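Local atomic coordinates of outer membrane protein SusF (Bacteroides thetaiotaomicron, PDB entry 4FE9), a protein that binds starch at the bacterial cell surface through its carbohydrate-binding modules, before the starch is carried into the periplasm for degradation. Residues Val109-Lys114 with Leu140-Thr145; Ala102-Ala107 with Asn249-Val254; Thr28-Ala33 with Val132-Ser137; His76-Ser81 with Ala93-Val98. One frame throughout, in Å; residues are numbered along the deposited sequence.

Interactions 1, 3 and 4 belong to the N-terminal Ig-like domain, and interaction 2 ties that domain to the first carbohydrate-binding module. Interactions 1 and 3 share strand 128-141. Its far end pairs antiparallel with strand 111-122 in interaction 1, and an earlier part runs parallel to strand 27-33 in interaction 3. The hydrogen bonds of the first are backbone to backbone; the second, a surface contact, adds an asparagine amide. Interaction 4 is mostly apolar and fixes helix 92-102 against a loop. The same helix leads into interaction 2, which is polar and rich in arginine. Interactions 1, 2 and 4 are partly buried, and interaction 1 touches all three others.

Interaction 1: Val109-Lys114 with Leu140-Thr145; sequences VVRELK and LQPATT. With EDO (1,2-ethanediol), chain D.
The open end of the beta hairpin of strands 111-122 and 128-141 is closed here by R111 and L140, an antiparallel hydrogen-bonded pair. R111 N gives its hydrogen to L140 O at 2.9 Å, with an N-H...O angle of 160°. L140 N returns a bond to R111 O at 3.0 Å. The R111 and L140 side chains share one face of the sheet. L113 reaches the same pair from along its strand, with CD1 4.4 Å from L140 CB. Beyond the pair regular pairing stops. P142 has no backbone N-H to donate, and its CD rests 3.3 Å from V109 O. The Q141 chain is extended, with CG anti to the backbone N (chi1 179°), and its CG lies 3.9 Å from V109 C. At the end of that chain NE2 is hydrogen-bonded to S108 OG. It also makes a weak bond of 3.3 Å to O1 of an ethanediol, probably from the crystallisation liquor. The R111 chain bends at chi2 (-66°), which brings its guanidinium under V109: V109 CB stands 4.2 Å above the centre of one face. Helix 92-102 packs on the L113 and L140 side, through L95, D96 and T99. Two mutual N-H...O bonds mark an antiparallel hydrogen-bonded pair; here it joins the two strands of a hairpin in an Ig-like domain.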
loop_
_atom_site.group_PDB
_atom_site.type_symbol
_atom_site.label_atom_id
_atom_site.label_comp_id
_atom_site.label_asym_id
_atom_site.label_seq_id
_atom_site.Cartn_x
_atom_site.Cartn_y
_atom_site.Cartn_z
ATOM N N VAL A 109 -8.192 -4.841 21.758
ATOM C CA VAL A 109 -7.328 -3.824 22.375
ATOM C C VAL A 109 -8.244 -2.690 22.917
ATOM O O VAL A 109 -9.266 -2.343 22.277
ATOM C CB VAL A 109 -6.369 -3.221 21.273
ATOM C CG1 VAL A 109 -5.623 -2.005 21.802
ATOM C CG2 VAL A 109 -5.372 -4.308 20.780
ATOM N N VAL A 110 -7.848 -2.054 24.018
ATOM C CA VAL A 110 -8.627 -0.891 24.536
ATOM C C VAL A 110 -8.586 0.312 23.564
ATOM O O VAL A 110 -7.515 0.824 23.235
ATOM C CB VAL A 110 -8.146 -0.450 25.937
ATOM C CG1 VAL A 110 -8.959 0.732 26.422
ATOM C CG2 VAL A 110 -8.248 -1.617 26.921
ATOM N N ARG A 111 -9.745 0.675 23.024
ATOM C CA ARG A 111 -9.824 1.745 22.015
ATOM C C ARG A 111 -10.448 2.987 22.633
ATOM O O ARG A 111 -11.514 2.922 23.228
ATOM C CB ARG A 111 -10.695 1.304 20.812
ATOM C CG ARG A 111 -10.168 0.071 20.088
ATOM C CD ARG A 111 -8.835 0.368 19.418
ATOM N NE ARG A 111 -8.511 -0.701 18.473
ATOM C CZ ARG A 111 -7.323 -0.863 17.905
ATOM N NH1 ARG A 111 -6.302 -0.048 18.229
ATOM N NH2 ARG A 111 -7.151 -1.839 17.004
ATOM N N GLU A 112 -9.822 4.119 22.415
ATOM C CA GLU A 112 -10.391 5.376 22.842
ATOM C C GLU A 112 -11.466 5.911 21.849
ATOM O O GLU A 112 -11.283 5.894 20.629
ATOM C CB GLU A 112 -9.303 6.407 22.997
ATOM C CG GLU A 112 -9.847 7.771 23.287
ATOM C CD GLU A 112 -8.913 8.574 24.182
ATOM O OE1 GLU A 112 -7.675 8.396 24.046
ATOM O OE2 GLU A 112 -9.420 9.309 25.072
ATOM N N LEU A 113 -12.564 6.397 22.413
ATOM C CA LEU A 113 -13.586 7.069 21.657
ATOM C C LEU A 113 -13.780 8.483 22.231
ATOM O O LEU A 113 -14.189 8.640 23.374
ATOM C CB LEU A 113 -14.887 6.312 21.773
ATOM C CG LEU A 113 -14.904 4.864 21.277
ATOM C CD1 LEU A 113 -16.172 4.157 21.748
ATOM C CD2 LEU A 113 -14.803 4.869 19.741
ATOM N N LYS A 114 -13.617 9.477 21.373
ATOM C CA LYS A 114 -13.890 10.839 21.696
ATOM C C LYS A 114 -15.301 11.212 21.186
ATOM O O LYS A 114 -15.637 10.958 20.042
ATOM C CB LYS A 114 -12.792 11.715 21.090
ATOM C CG LYS A 114 -12.976 13.204 21.223
ATOM C CD LYS A 114 -11.709 13.940 20.693
ATOM C CE LYS A 114 -12.042 14.918 19.548
ATOM N NZ LYS A 114 -12.283 14.212 18.244
ATOM N N LEU A 140 -13.479 1.328 24.795
ATOM C CA LEU A 140 -14.183 0.091 24.572
ATOM C C LEU A 140 -13.168 -0.930 24.042
ATOM O O LEU A 140 -12.319 -0.602 23.198
ATOM C CB LEU A 140 -15.324 0.280 23.545
ATOM C CG LEU A 140 -16.157 -0.952 23.150
ATOM C CD1 LEU A 140 -17.648 -0.622 22.915
ATOM C CD2 LEU A 140 -15.576 -1.646 21.914
ATOM N N GLN A 141 -13.245 -2.139 24.550
ATOM C CA GLN A 141 -12.369 -3.202 24.087
ATOM C C GLN A 141 -13.191 -4.261 23.401
ATOM O O GLN A 141 -13.991 -4.956 24.045
ATOM C CB GLN A 141 -11.629 -3.828 25.275
ATOM C CG GLN A 141 -10.683 -4.997 24.862
ATOM C CD GLN A 141 -10.186 -5.777 26.065
ATOM O OE1 GLN A 141 -10.290 -5.320 27.183
ATOM N NE2 GLN A 141 -9.718 -6.971 25.837
ATOM N N PRO A 142 -12.968 -4.437 22.100
ATOM C CA PRO A 142 -13.719 -5.453 21.378
ATOM C C PRO A 142 -13.428 -6.828 21.941
ATOM O O PRO A 142 -12.481 -6.984 22.700
ATOM C CB PRO A 142 -13.183 -5.339 19.950
ATOM C CG PRO A 142 -12.721 -3.936 19.830
ATOM C CD PRO A 142 -12.169 -3.588 21.199
ATOM N N ALA A 143 -14.302 -7.782 21.652
ATOM C CA ALA A 143 -14.233 -9.114 22.247
ATOM C C ALA A 143 -12.988 -9.839 21.731
ATOM O O ALA A 143 -12.337 -9.395 20.765
ATOM C CB ALA A 143 -15.445 -9.900 21.916
ATOM N N THR A 144 -12.545 -10.788 22.527
ATOM C CA THR A 144 -11.384 -11.603 22.214
ATOM C C THR A 144 -11.519 -12.233 20.833
ATOM O O THR A 144 -12.579 -12.695 20.458
ATOM C CB THR A 144 -11.236 -12.675 23.297
ATOM O OG1 THR A 144 -10.937 -12.011 24.535
ATOM C CG2 THR A 144 -10.102 -13.670 22.960
ATOM N N THR A 145 -10.495 -12.095 20.022
ATOM C CA THR A 145 -10.524 -12.711 18.689
ATOM C C THR A 145 -10.070 -14.161 18.750
ATOM O O THR A 145 -9.503 -14.589 19.763
ATOM C CB THR A 145 -9.713 -11.937 17.701
ATOM O OG1 THR A 145 -8.336 -12.001 18.056
ATOM C CG2 THR A 145 -10.163 -10.435 17.669
HETATM C C1 EDO D . -9.826 -9.054 28.879
HETATM O O1 EDO D . -8.984 -9.505 27.799
HETATM C C2 EDO D . -11.267 -9.432 28.573
HETATM O O2 EDO D . -11.327 -10.770 28.020
#

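Interaction 2: Ala102-Ala107 with Asn249-Val254; sequences AYKSRA and NYRFTV. With EDO (1,2-ethanediol), chain E.
S105 and N249 make the side-chain hydrogen bond of this contact: S105 OG donates to N249 OD1 at 2.7 Å. Beside it R106 N bonds to N249 O at 2.8 Å, nearly straight at 173°. N249 is thus gripped through both its side-chain and its backbone oxygen. Its ND2 is held by D246. S105 OG lies anti to its backbone N (chi1 169°), and it also accepts from A107 N at 2.9 Å. That second bond makes an ST turn and helps to fix the hydroxyl. Just before it, K104 ends helix 92-102 in a Schellman motif with positive phi. The K104 chain then crosses over R251. Its CD stands 3.6 Å above the centre of one guanidinium face of R251, so the touching part is aliphatic. R251 NH1 forms a salt bridge with D222. K104 NZ and R251 NH2 are 4.4 Å apart, and E101 forms long, weak ion pairs with both. R106 CD lies 4.1 Å from Y250 CB, the side chains at about a right angle. The R106 guanidinium is held by V225 O and Q100, and makes a cation-pi contact with W227. Y250 and R251 both face D246 in a G1 beta bulge at the start of strand 251-256. With its direct polar bonds on uncharged groups, the chemistry is consistent with a defined, partly buried joint between the N-terminal domain and the first carbohydrate-binding module.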
loop_
_atom_site.group_PDB
_atom_site.type_symbol
_atom_site.label_atom_id
_atom_site.label_comp_id
_atom_site.label_asym_id
_atom_site.label_seq_id
_atom_site.Cartn_x
_atom_site.Cartn_y
_atom_site.Cartn_z
ATOM N N ALA A 102 -14.012 2.567 13.010
ATOM C CA ALA A 102 -13.099 3.675 13.248
ATOM C C ALA A 102 -11.655 3.241 13.191
ATOM O O ALA A 102 -10.808 3.996 12.724
ATOM C CB ALA A 102 -13.388 4.335 14.573
ATOM N N TYR A 103 -11.341 2.097 13.823
ATOM C CA TYR A 103 -9.954 1.665 13.929
ATOM C C TYR A 103 -9.562 0.652 12.848
ATOM O O TYR A 103 -8.473 0.104 12.883
ATOM C CB TYR A 103 -9.649 1.110 15.335
ATOM C CG TYR A 103 -9.537 2.193 16.407
ATOM C CD1 TYR A 103 -8.330 2.841 16.633
ATOM C CD2 TYR A 103 -10.673 2.641 17.097
ATOM C CE1 TYR A 103 -8.227 3.895 17.559
ATOM C CE2 TYR A 103 -10.578 3.670 18.063
ATOM C CZ TYR A 103 -9.340 4.303 18.260
ATOM O OH TYR A 103 -9.208 5.305 19.190
ATOM N N LYS A 104 -10.501 0.354 11.946
ATOM C CA LYS A 104 -10.335 -0.729 10.933
ATOM C C LYS A 104 -9.767 -2.006 11.538
ATOM O O LYS A 104 -8.846 -2.604 10.977
ATOM C CB LYS A 104 -9.421 -0.263 9.794
ATOM C CG LYS A 104 -9.978 0.913 8.989
ATOM C CD LYS A 104 -10.880 0.415 7.873
ATOM C CE LYS A 104 -11.490 1.573 7.097
ATOM N NZ LYS A 104 -12.811 1.916 7.659
ATOM N N SER A 105 -10.306 -2.426 12.684
ATOM C CA SER A 105 -9.703 -3.527 13.418
ATOM C C SER A 105 -10.675 -4.172 14.386
ATOM O O SER A 105 -11.391 -3.470 15.147
ATOM C CB SER A 105 -8.471 -3.029 14.144
ATOM O OG SER A 105 -7.991 -3.972 15.045
ATOM N N ARG A 106 -10.698 -5.506 14.393
ATOM C CA ARG A 106 -11.384 -6.227 15.415
ATOM C C ARG A 106 -10.489 -6.600 16.581
ATOM O O ARG A 106 -10.925 -7.290 17.490
ATOM C CB ARG A 106 -12.057 -7.444 14.849
ATOM C CG ARG A 106 -12.796 -7.152 13.515
ATOM C CD ARG A 106 -13.754 -8.309 13.187
ATOM N NE ARG A 106 -14.869 -8.320 14.110
ATOM C CZ ARG A 106 -15.822 -9.243 14.147
ATOM N NH1 ARG A 106 -15.877 -10.200 13.224
ATOM N NH2 ARG A 106 -16.753 -9.193 15.108
ATOM N N ALA A 107 -9.261 -6.096 16.587
ATOM C CA ALA A 107 -8.283 -6.531 17.591
ATOM C C ALA A 107 -8.858 -6.269 19.012
ATOM O O ALA A 107 -9.518 -5.237 19.242
ATOM C CB ALA A 107 -7.005 -5.778 17.406
ATOM N N ASN A 249 -5.860 -7.827 13.136
ATOM C CA ASN A 249 -7.032 -6.955 12.930
ATOM C C ASN A 249 -8.283 -7.653 12.397
ATOM O O ASN A 249 -9.367 -7.099 12.481
ATOM C CB ASN A 249 -6.673 -5.782 12.036
ATOM C CG ASN A 249 -5.577 -4.949 12.618
ATOM O OD1 ASN A 249 -5.708 -4.437 13.746
ATOM N ND2 ASN A 249 -4.417 -4.961 11.962
ATOM N N TYR A 250 -8.137 -8.917 11.975
ATOM C CA TYR A 250 -9.253 -9.706 11.326
ATOM C C TYR A 250 -9.944 -8.976 10.185
ATOM O O TYR A 250 -11.099 -8.567 10.294
ATOM C CB TYR A 250 -10.253 -10.215 12.344
ATOM C CG TYR A 250 -9.803 -11.474 12.986
ATOM C CD1 TYR A 250 -8.788 -11.456 13.952
ATOM C CD2 TYR A 250 -10.181 -12.705 12.457
ATOM C CE1 TYR A 250 -8.227 -12.655 14.437
ATOM C CE2 TYR A 250 -9.641 -13.905 12.949
ATOM C CZ TYR A 250 -8.633 -13.871 13.882
ATOM O OH TYR A 250 -8.179 -15.058 14.406
ATOM N N ARG A 251 -9.185 -8.713 9.152
ATOM C CA ARG A 251 -9.691 -8.043 7.979
ATOM C C ARG A 251 -9.147 -8.820 6.792
ATOM O O ARG A 251 -8.089 -9.451 6.908
ATOM C CB ARG A 251 -9.148 -6.612 7.916
ATOM C CG ARG A 251 -10.106 -5.562 8.567
ATOM C CD ARG A 251 -10.023 -4.181 7.848
ATOM N NE ARG A 251 -11.273 -3.457 8.002
ATOM C CZ ARG A 251 -12.051 -3.077 7.004
ATOM N NH1 ARG A 251 -11.620 -3.155 5.758
ATOM N NH2 ARG A 251 -13.177 -2.439 7.266
ATOM N N PHE A 252 -9.814 -8.686 5.634
ATOM C CA PHE A 252 -9.357 -9.321 4.409
ATOM C C PHE A 252 -9.444 -8.312 3.288
ATOM O O PHE A 252 -10.254 -7.371 3.351
ATOM C CB PHE A 252 -10.217 -10.527 4.105
ATOM C CG PHE A 252 -11.594 -10.177 3.585
ATOM C CD1 PHE A 252 -12.688 -10.136 4.451
ATOM C CD2 PHE A 252 -11.780 -9.842 2.240
ATOM C CE1 PHE A 252 -13.964 -9.780 3.980
ATOM C CE2 PHE A 252 -13.028 -9.467 1.757
ATOM C CZ PHE A 252 -14.132 -9.444 2.617
ATOM N N THR A 253 -8.543 -8.417 2.316
ATOM C CA THR A 253 -8.766 -7.795 1.014
ATOM C C THR A 253 -8.618 -8.837 -0.095
ATOM O O THR A 253 -7.942 -9.857 0.081
ATOM C CB THR A 253 -7.766 -6.702 0.742
ATOM O OG1 THR A 253 -6.457 -7.247 0.871
ATOM C CG2 THR A 253 -7.964 -5.501 1.735
ATOM N N VAL A 254 -9.274 -8.579 -1.218
ATOM C CA VAL A 254 -9.018 -9.275 -2.450
ATOM C C VAL A 254 -8.689 -8.236 -3.497
ATOM O O VAL A 254 -9.517 -7.369 -3.777
ATOM C CB VAL A 254 -10.247 -10.036 -2.899
ATOM C CG1 VAL A 254 -9.933 -10.831 -4.174
ATOM C CG2 VAL A 254 -10.725 -11.008 -1.756
HETATM C C1 EDO E . -6.390 -7.059 5.289
HETATM O O1 EDO E . -6.215 -5.705 5.691
HETATM C C2 EDO E . -5.111 -7.570 4.658
HETATM O O2 EDO E . -4.723 -6.680 3.612
#

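Interaction 3: Thr28-Ala33 with Val132-Ser137; sequences TATFTA and VGNEVS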
loop_
_atom_site.group_PDB
_atom_site.type_symbol
_atom_site.label_atom_id
_atom_site.label_comp_id
_atom_site.label_asym_id
_atom_site.label_seq_id
_atom_site.Cartn_x
_atom_site.Cartn_y
_atom_site.Cartn_z
ATOM N N THR A 28 -23.327 28.022 26.901
ATOM C CA THR A 28 -22.433 26.902 27.072
ATOM C C THR A 28 -23.132 25.673 27.647
ATOM O O THR A 28 -24.215 25.762 28.198
ATOM C CB THR A 28 -21.152 27.253 27.889
ATOM O OG1 THR A 28 -21.518 27.733 29.165
ATOM C CG2 THR A 28 -20.320 28.319 27.169
ATOM N N ALA A 29 -22.562 24.515 27.381
ATOM C CA ALA A 29 -23.013 23.285 28.034
ATOM C C ALA A 29 -21.804 22.542 28.551
ATOM O O ALA A 29 -20.734 22.619 27.959
ATOM C CB ALA A 29 -23.784 22.423 27.059
ATOM N N THR A 30 -22.003 21.753 29.592
ATOM C CA THR A 30 -20.941 20.903 30.096
ATOM C C THR A 30 -21.393 19.488 30.066
ATOM O O THR A 30 -22.471 19.169 30.539
ATOM C CB THR A 30 -20.537 21.284 31.534
ATOM O OG1 THR A 30 -20.048 22.625 31.531
ATOM C CG2 THR A 30 -19.428 20.342 32.058
ATOM N N PHE A 31 -20.656 18.691 29.322
ATOM C CA PHE A 31 -20.872 17.248 29.245
ATOM C C PHE A 31 -19.868 16.507 30.116
ATOM O O PHE A 31 -18.688 16.896 30.189
ATOM C CB PHE A 31 -20.684 16.797 27.812
ATOM C CG PHE A 31 -21.711 17.340 26.884
ATOM C CD1 PHE A 31 -22.940 16.688 26.727
ATOM C CD2 PHE A 31 -21.470 18.518 26.173
ATOM C CE1 PHE A 31 -23.957 17.263 25.952
ATOM C CE2 PHE A 31 -22.418 19.027 25.312
ATOM C CZ PHE A 31 -23.691 18.418 25.226
ATOM N N THR A 32 -20.288 15.345 30.614
ATOM C CA THR A 32 -19.371 14.414 31.303
ATOM C C THR A 32 -19.529 13.005 30.741
ATOM O O THR A 32 -20.608 12.638 30.251
ATOM C CB THR A 32 -19.673 14.342 32.806
ATOM O OG1 THR A 32 -21.041 13.961 32.975
ATOM C CG2 THR A 32 -19.444 15.716 33.482
ATOM N N ALA A 33 -18.486 12.187 30.880
ATOM C CA ALA A 33 -18.565 10.779 30.427
ATOM C C ALA A 33 -19.607 10.015 31.238
ATOM O O ALA A 33 -19.842 10.332 32.399
ATOM C CB ALA A 33 -17.160 10.082 30.509
ATOM N N VAL A 132 -22.405 25.725 23.123
ATOM C CA VAL A 132 -20.993 25.373 22.943
ATOM C C VAL A 132 -20.517 24.506 24.126
ATOM O O VAL A 132 -20.571 24.940 25.297
ATOM C CB VAL A 132 -20.070 26.640 22.805
ATOM C CG1 VAL A 132 -18.611 26.217 22.632
ATOM C CG2 VAL A 132 -20.511 27.518 21.634
ATOM N N GLY A 133 -20.233 23.236 23.846
ATOM C CA GLY A 133 -19.906 22.293 24.912
ATOM C C GLY A 133 -18.542 21.678 24.694
ATOM O O GLY A 133 -17.899 21.937 23.684
ATOM N N ASN A 134 -18.112 20.822 25.622
ATOM C CA ASN A 134 -16.800 20.183 25.509
ATOM C C ASN A 134 -16.977 18.773 24.910
ATOM O O ASN A 134 -18.060 18.237 24.948
ATOM C CB ASN A 134 -16.188 20.058 26.903
ATOM C CG ASN A 134 -17.163 19.451 27.902
ATOM O OD1 ASN A 134 -18.320 19.847 27.955
ATOM N ND2 ASN A 134 -16.757 18.379 28.536
ATOM N N GLU A 135 -15.870 18.129 24.543
ATOM C CA GLU A 135 -15.851 16.689 24.255
ATOM C C GLU A 135 -15.582 15.844 25.493
ATOM O O GLU A 135 -15.006 16.321 26.446
ATOM C CB GLU A 135 -14.795 16.402 23.195
ATOM C CG GLU A 135 -14.854 17.386 22.073
ATOM C CD GLU A 135 -13.857 17.092 20.965
ATOM O OE1 GLU A 135 -12.692 16.752 21.284
ATOM O OE2 GLU A 135 -14.239 17.202 19.770
ATOM N N VAL A 136 -15.994 14.574 25.462
ATOM C CA VAL A 136 -15.671 13.636 26.529
ATOM C C VAL A 136 -15.162 12.309 25.920
ATOM O O VAL A 136 -15.249 12.120 24.693
ATOM C CB VAL A 136 -16.894 13.358 27.437
ATOM C CG1 VAL A 136 -17.421 14.692 28.065
ATOM C CG2 VAL A 136 -17.999 12.675 26.668
ATOM N N SER A 137 -14.589 11.437 26.771
ATOM C CA SER A 137 -13.814 10.230 26.330
ATOM C C SER A 137 -14.414 9.053 27.011
ATOM O O SER A 137 -14.689 9.115 28.208
ATOM C CB SER A 137 -12.353 10.281 26.808
ATOM O OG SER A 137 -11.634 11.263 26.138
#
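The N134 amide lies alongside the backbone of F31 and bonds to both its polar atoms. OD1 takes F31 N on a lone pair in the carbonyl plane, at 2.9 Å. ND2 gives to F31 O at 2.9 Å, almost straight at 178°, with the acceptor in the amide plane. The two bonds fix the rotation of the amide, which pairs with F31 much as a peptide of a neighbouring strand would. N134 CG sits between its backbone N and carbonyl carbon (chi1 49°), and this turns the amide toward strand 27-33. The F31 ring crosses the amide obliquely, the planes 38° apart. At the ring edge, near its plane, G133 CA comes to 4.1 Å from CE2. V136 CG1 meets F31 CB at 3.9 Å, and A33 CB touches S137 O at 3.5 Å. At the other end T28 and V132 form a parallel bridge, and A29 N bonds to V132 O at 2.9 Å. Strand 27-33 therefore lies between two partners. On one side strand 48-57 pairs with it antiparallel, and L54 packs on A29 and F31. On the other, strand 128-141 runs parallel to it, while I117 and I115 of strand 111-122 touch F31 and V136.

Interaction 4: His76-Ser81 with Ala93-Val98; sequences HTIPFS and AQLDSV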
loop_
_atom_site.group_PDB
_atom_site.type_symbol
_atom_site.label_atom_id
_atom_site.label_comp_id
_atom_site.label_asym_id
_atom_site.label_seq_id
_atom_site.Cartn_x
_atom_site.Cartn_y
_atom_site.Cartn_z
ATOM N N HIS A 76 -17.703 9.743 12.726
ATOM C CA HIS A 76 -18.575 8.585 12.739
ATOM C C HIS A 76 -19.821 8.913 13.504
ATOM O O HIS A 76 -19.753 9.407 14.615
ATOM C CB HIS A 76 -17.864 7.378 13.383
ATOM C CG HIS A 76 -16.588 6.987 12.691
ATOM N ND1 HIS A 76 -15.362 7.554 13.000
ATOM C CD2 HIS A 76 -16.351 6.107 11.683
ATOM C CE1 HIS A 76 -14.420 6.999 12.249
ATOM N NE2 HIS A 76 -14.997 6.148 11.417
ATOM N N THR A 77 -20.965 8.565 12.950
ATOM C CA THR A 77 -22.210 8.730 13.666
ATOM C C THR A 77 -22.725 7.370 14.104
ATOM O O THR A 77 -22.219 6.333 13.667
ATOM C CB THR A 77 -23.279 9.403 12.791
ATOM O OG1 THR A 77 -23.397 8.672 11.575
ATOM C CG2 THR A 77 -22.883 10.873 12.468
ATOM N N ILE A 78 -23.735 7.396 14.950
ATOM C CA ILE A 78 -24.290 6.226 15.582
ATOM C C ILE A 78 -25.709 6.637 16.005
ATOM O O ILE A 78 -25.907 7.756 16.476
ATOM C CB ILE A 78 -23.500 5.873 16.886
ATOM C CG1 ILE A 78 -24.068 4.620 17.535
ATOM C CG2 ILE A 78 -23.566 7.055 17.917
ATOM C CD1 ILE A 78 -23.043 3.888 18.446
ATOM N N PRO A 79 -26.698 5.747 15.810
ATOM C CA PRO A 79 -28.005 5.930 16.423
ATOM C C PRO A 79 -27.877 6.154 17.955
ATOM O O PRO A 79 -27.131 5.455 18.612
ATOM C CB PRO A 79 -28.718 4.593 16.142
ATOM C CG PRO A 79 -28.018 4.039 14.931
ATOM C CD PRO A 79 -26.594 4.484 15.050
ATOM N N PHE A 80 -28.712 7.018 18.516
ATOM C CA PHE A 80 -28.611 7.319 19.949
ATOM C C PHE A 80 -29.946 7.746 20.458
ATOM O O PHE A 80 -30.830 8.100 19.662
ATOM C CB PHE A 80 -27.523 8.410 20.223
ATOM C CG PHE A 80 -27.900 9.785 19.732
ATOM C CD1 PHE A 80 -27.725 10.137 18.388
ATOM C CD2 PHE A 80 -28.541 10.699 20.592
ATOM C CE1 PHE A 80 -28.107 11.409 17.920
ATOM C CE2 PHE A 80 -29.057 11.912 20.105
ATOM C CZ PHE A 80 -28.809 12.293 18.782
ATOM N N SER A 81 -30.143 7.647 21.767
ATOM C CA SER A 81 -31.302 8.238 22.388
ATOM C C SER A 81 -30.852 9.035 23.611
ATOM O O SER A 81 -29.711 8.924 24.030
ATOM C CB SER A 81 -32.298 7.143 22.793
ATOM O OG SER A 81 -31.778 6.386 23.877
ATOM N N ALA A 93 -24.074 -3.068 20.776
ATOM C CA ALA A 93 -23.609 -3.738 19.543
ATOM C C ALA A 93 -23.197 -2.710 18.480
ATOM O O ALA A 93 -22.246 -2.930 17.738
ATOM C CB ALA A 93 -24.684 -4.659 19.006
ATOM N N GLN A 94 -23.884 -1.565 18.415
ATOM C CA GLN A 94 -23.552 -0.601 17.360
ATOM C C GLN A 94 -22.370 0.254 17.758
ATOM O O GLN A 94 -21.612 0.678 16.911
ATOM C CB GLN A 94 -24.731 0.287 17.028
ATOM C CG GLN A 94 -25.925 -0.495 16.643
ATOM C CD GLN A 94 -27.077 0.376 16.217
ATOM O OE1 GLN A 94 -27.506 1.262 16.951
ATOM N NE2 GLN A 94 -27.627 0.089 15.047
ATOM N N LEU A 95 -22.195 0.474 19.065
ATOM C CA LEU A 95 -21.005 1.168 19.555
ATOM C C LEU A 95 -19.748 0.321 19.260
ATOM O O LEU A 95 -18.751 0.819 18.766
ATOM C CB LEU A 95 -21.119 1.417 21.056
ATOM C CG LEU A 95 -19.941 2.177 21.699
ATOM C CD1 LEU A 95 -19.732 3.554 21.055
ATOM C CD2 LEU A 95 -20.209 2.342 23.206
ATOM N N ASP A 96 -19.854 -0.960 19.536
ATOM C CA ASP A 96 -18.796 -1.933 19.230
ATOM C C ASP A 96 -18.491 -1.957 17.728
ATOM O O ASP A 96 -17.374 -1.726 17.330
ATOM C CB ASP A 96 -19.236 -3.318 19.764
ATOM C CG ASP A 96 -18.179 -4.420 19.546
ATOM O OD1 ASP A 96 -16.960 -4.134 19.589
ATOM O OD2 ASP A 96 -18.586 -5.570 19.284
ATOM N N SER A 97 -19.537 -2.020 16.904
ATOM C CA SER A 97 -19.392 -1.918 15.439
ATOM C C SER A 97 -18.706 -0.633 15.008
ATOM O O SER A 97 -17.852 -0.624 14.122
ATOM C CB SER A 97 -20.772 -2.025 14.756
ATOM O OG SER A 97 -21.236 -3.356 14.790
ATOM N N VAL A 98 -19.139 0.477 15.562
ATOM C CA VAL A 98 -18.591 1.733 15.128
ATOM C C VAL A 98 -17.114 1.858 15.564
ATOM O O VAL A 98 -16.288 2.437 14.850
ATOM C CB VAL A 98 -19.469 2.927 15.641
ATOM C CG1 VAL A 98 -18.736 4.210 15.496
ATOM C CG2 VAL A 98 -20.786 2.979 14.839
HETATM O O HOH W 1 -27.170 2.972 18.984
#
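This is a loop-against-helix contact, mainly apolar, between the 76-81 loop and helix 92-102 in the N-terminal domain. I78 is the chief wedge. Its CG1 is anti to the backbone N (chi1 -179°), and the chain carries CD1 onto the helix backbone. There CD1 lies 3.6 Å from L95 N and 4.1 Å from L95 CB. V98 stands one helical turn after Q94 and meets the loop with both methyls. Its CG1 touches H76 CB at 3.9 Å, and its CG2 comes to 3.8 Å from T77 O. CG2 also borders I78 CD1, so the valine rests between residues on either side of T77. The outer part of the contact is more polar. The Q94 chain is extended and meets P79 at about a right angle, with OE1 3.5 Å from P79 CG. A water donates to Q94 OE1 at 2.7 Å; its approach to P79 O is unusually short, so that half of the bridge is doubtful. No direct hydrogen bond joins the two segments. H76 ND1 makes a weak bond back to L72 O. Around the contact, I78 packs on L70 and L72 of strand 64-72 and on V90 of strand 87-91. L95 also touches V90, and L140 of strand 128-141. The helix thus bridges the loop and the strands 87-91 and 128-141.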